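Local coordinates for esterase (Xanthomonas oryzae pv. oryzae, PDB 3H2G), which is an esterase that degrades rice cell walls and contributes to virulence of the bacterium on its host, at residues 337-340 with 341-345. Residues are numbered along the deposited sequence; the frame is centred on the assembly and turned at random.
Sequences ATVP and LKNAQ
N343, near the N-terminal end of helix 342-353, folds its side chain back onto P340 and V339, in the loop that follows strand 328-332 of this α/β-hydrolase fold. N343 CB lies 3.4 Å from P340 O. From there CG, which also faces P340 O, turns to the side of the backbone N, anti to the carbonyl carbon (chi1 -82°), which carries the amide back toward the loop. N343 ND2 then donates to P340 O at 2.9 Å with an N-H...O angle of 155°; it approaches in the carbonyl plane, on a lone pair, and the oxygen lies only 15° out of the amide plane. The backbone N of N343, whose position is less certain, appears to reach the same oxygen, which would then receive both main chain and side chain of a single residue. The other branch of the amide, OD1, accepts from the backbone N of A210, which together with the ND2 bond fixes the rotation of this buried group. V339 sits beside it and also touches H377, a residue that, with S176 and D336, probably forms the catalytic triad; this contact thus ties that end of the helix to the loop beside the probable site. The side chains of V339 and N343 cross at about a right angle, with V339 CG1 3.6 Å from N343 ND2.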
ATOM      1  N   ALA A 337       6.568 -11.014 -10.740  1.00  7.13           N
ATOM      2  CA  ALA A 337       7.678 -11.678 -10.062  1.00  6.62           C
ATOM      3  C   ALA A 337       8.117 -10.938  -8.795  1.00  7.49           C
ATOM      4  O   ALA A 337       8.919 -11.456  -8.017  1.00  8.65           O
ATOM      5  CB  ALA A 337       8.866 -11.826 -11.019  1.00  8.05           C
ATOM      6  N   THR A 338       7.602  -9.729  -8.587  1.00  6.37           N
ATOM      7  CA  THR A 338       7.959  -8.965  -7.392  1.00  7.35           C
ATOM      8  C   THR A 338       7.096  -9.439  -6.222  1.00  7.87           C
ATOM      9  O   THR A 338       7.593  -9.665  -5.116  1.00  7.11           O
ATOM     10  CB  THR A 338       7.768  -7.448  -7.619  1.00  8.65           C
ATOM     11  OG1 THR A 338       8.669  -7.004  -8.645  1.00  9.44           O
ATOM     12  CG2 THR A 338       8.061  -6.676  -6.337  1.00  7.33           C
ATOM     13  N   VAL A 339       5.802  -9.594  -6.477  1.00  6.94           N
ATOM     14  CA  VAL A 339       4.867 -10.086  -5.472  1.00  6.26           C
ATOM     15  C   VAL A 339       4.046 -11.184  -6.149  1.00  6.93           C
ATOM     16  O   VAL A 339       3.002 -10.913  -6.746  1.00  7.83           O
ATOM     17  CB  VAL A 339       3.919  -8.969  -4.966  1.00  5.15           C
ATOM     18  CG1 VAL A 339       2.927  -9.544  -3.959  1.00  4.60           C
ATOM     19  CG2 VAL A 339       4.731  -7.850  -4.321  1.00  7.23           C
ATOM     20  N   PRO A 340       4.522 -12.441  -6.082  1.00  4.61           N
ATOM     21  CA  PRO A 340       3.823 -13.571  -6.699  1.00  5.51           C
ATOM     22  C   PRO A 340       2.356 -13.677  -6.304  1.00  7.08           C
ATOM     23  O   PRO A 340       1.993 -13.449  -5.149  1.00  5.92           O
ATOM     24  CB  PRO A 340       4.644 -14.769  -6.238  1.00  5.69           C
ATOM     25  CG  PRO A 340       6.040 -14.201  -6.213  1.00  3.45           C
ATOM     26  CD  PRO A 340       5.821 -12.871  -5.530  1.00  5.10           C
ATOM     27  N   LEU A 341       1.518 -14.027  -7.275  1.00  7.26           N
ATOM     28  CA  LEU A 341       0.085 -14.164  -7.038  1.00  8.58           C
ATOM     29  C   LEU A 341      -0.178 -15.267  -6.018  1.00  8.77           C
ATOM     30  O   LEU A 341      -1.290 -15.400  -5.501  1.00  8.01           O
ATOM     31  CB  LEU A 341      -0.635 -14.463  -8.357  1.00  8.46           C
ATOM     32  CG  LEU A 341      -2.162 -14.342  -8.361  1.00 11.18           C
ATOM     33  CD1 LEU A 341      -2.579 -12.968  -7.843  1.00 10.32           C
ATOM     34  CD2 LEU A 341      -2.677 -14.560  -9.784  1.00 14.29           C
ATOM     35  N   LYS A 342       0.853 -16.061  -5.735  1.00  7.97           N
ATOM     36  CA  LYS A 342       0.752 -17.132  -4.749  1.00  8.21           C
ATOM     37  C   LYS A 342       0.236 -16.537  -3.439  1.00  6.31           C
ATOM     38  O   LYS A 342      -0.413 -17.216  -2.648  1.00  6.19           O
ATOM     39  CB  LYS A 342       2.125 -17.769  -4.514  1.00  8.16           C
ATOM     40  CG  LYS A 342       2.151 -18.798  -3.386  1.00 11.20           C
ATOM     41  CD  LYS A 342       3.572 -19.246  -3.052  1.00 11.76           C
ATOM     42  CE  LYS A 342       3.571 -20.203  -1.856  1.00 13.29           C
ATOM     43  NZ  LYS A 342       4.935 -20.585  -1.406  1.00  9.55           N
ATOM     44  N   ASN A 343       0.536 -15.260  -3.218  1.00  6.75           N
ATOM     45  CA  ASN A 343       0.099 -14.566  -2.010  1.00  6.60           C
ATOM     46  C   ASN A 343      -1.417 -14.574  -1.871  1.00  7.43           C
ATOM     47  O   ASN A 343      -1.950 -14.858  -0.795  1.00  7.56           O
ATOM     48  CB  ASN A 343       0.608 -13.123  -2.026  1.00  7.35           C
ATOM     49  CG  ASN A 343       2.038 -13.008  -1.550  1.00  7.53           C
ATOM     50  OD1 ASN A 343       2.310 -13.092  -0.352  1.00  6.44           O
ATOM     51  ND2 ASN A 343       2.964 -12.830  -2.485  1.00  5.82           N
ATOM     52  N   ALA A 344      -2.110 -14.257  -2.960  1.00  6.98           N
ATOM     53  CA  ALA A 344      -3.571 -14.226  -2.955  1.00  6.52           C
ATOM     54  C   ALA A 344      -4.142 -15.636  -2.821  1.00  7.17           C
ATOM     55  O   ALA A 344      -5.118 -15.856  -2.102  1.00  7.15           O
ATOM     56  CB  ALA A 344      -4.081 -13.573  -4.235  1.00  7.95           C
ATOM     57  N   GLN A 345      -3.528 -16.587  -3.518  1.00  7.15           N
ATOM     58  CA  GLN A 345      -3.968 -17.977  -3.475  1.00  7.19           C
ATOM     59  C   GLN A 345      -3.817 -18.541  -2.068  1.00  7.12           C
ATOM     60  O   GLN A 345      -4.712 -19.222  -1.560  1.00  6.05           O
ATOM     61  CB  GLN A 345      -3.157 -18.811  -4.474  1.00  9.52           C
ATOM     62  CG  GLN A 345      -3.484 -18.487  -5.930  1.00 13.15           C
ATOM     63  CD  GLN A 345      -2.416 -18.948  -6.905  1.00 16.78           C
ATOM     64  OE1 GLN A 345      -2.648 -18.997  -8.115  1.00 23.17           O
ATOM     65  NE2 GLN A 345      -1.237 -19.271  -6.391  1.00 16.63           N
TER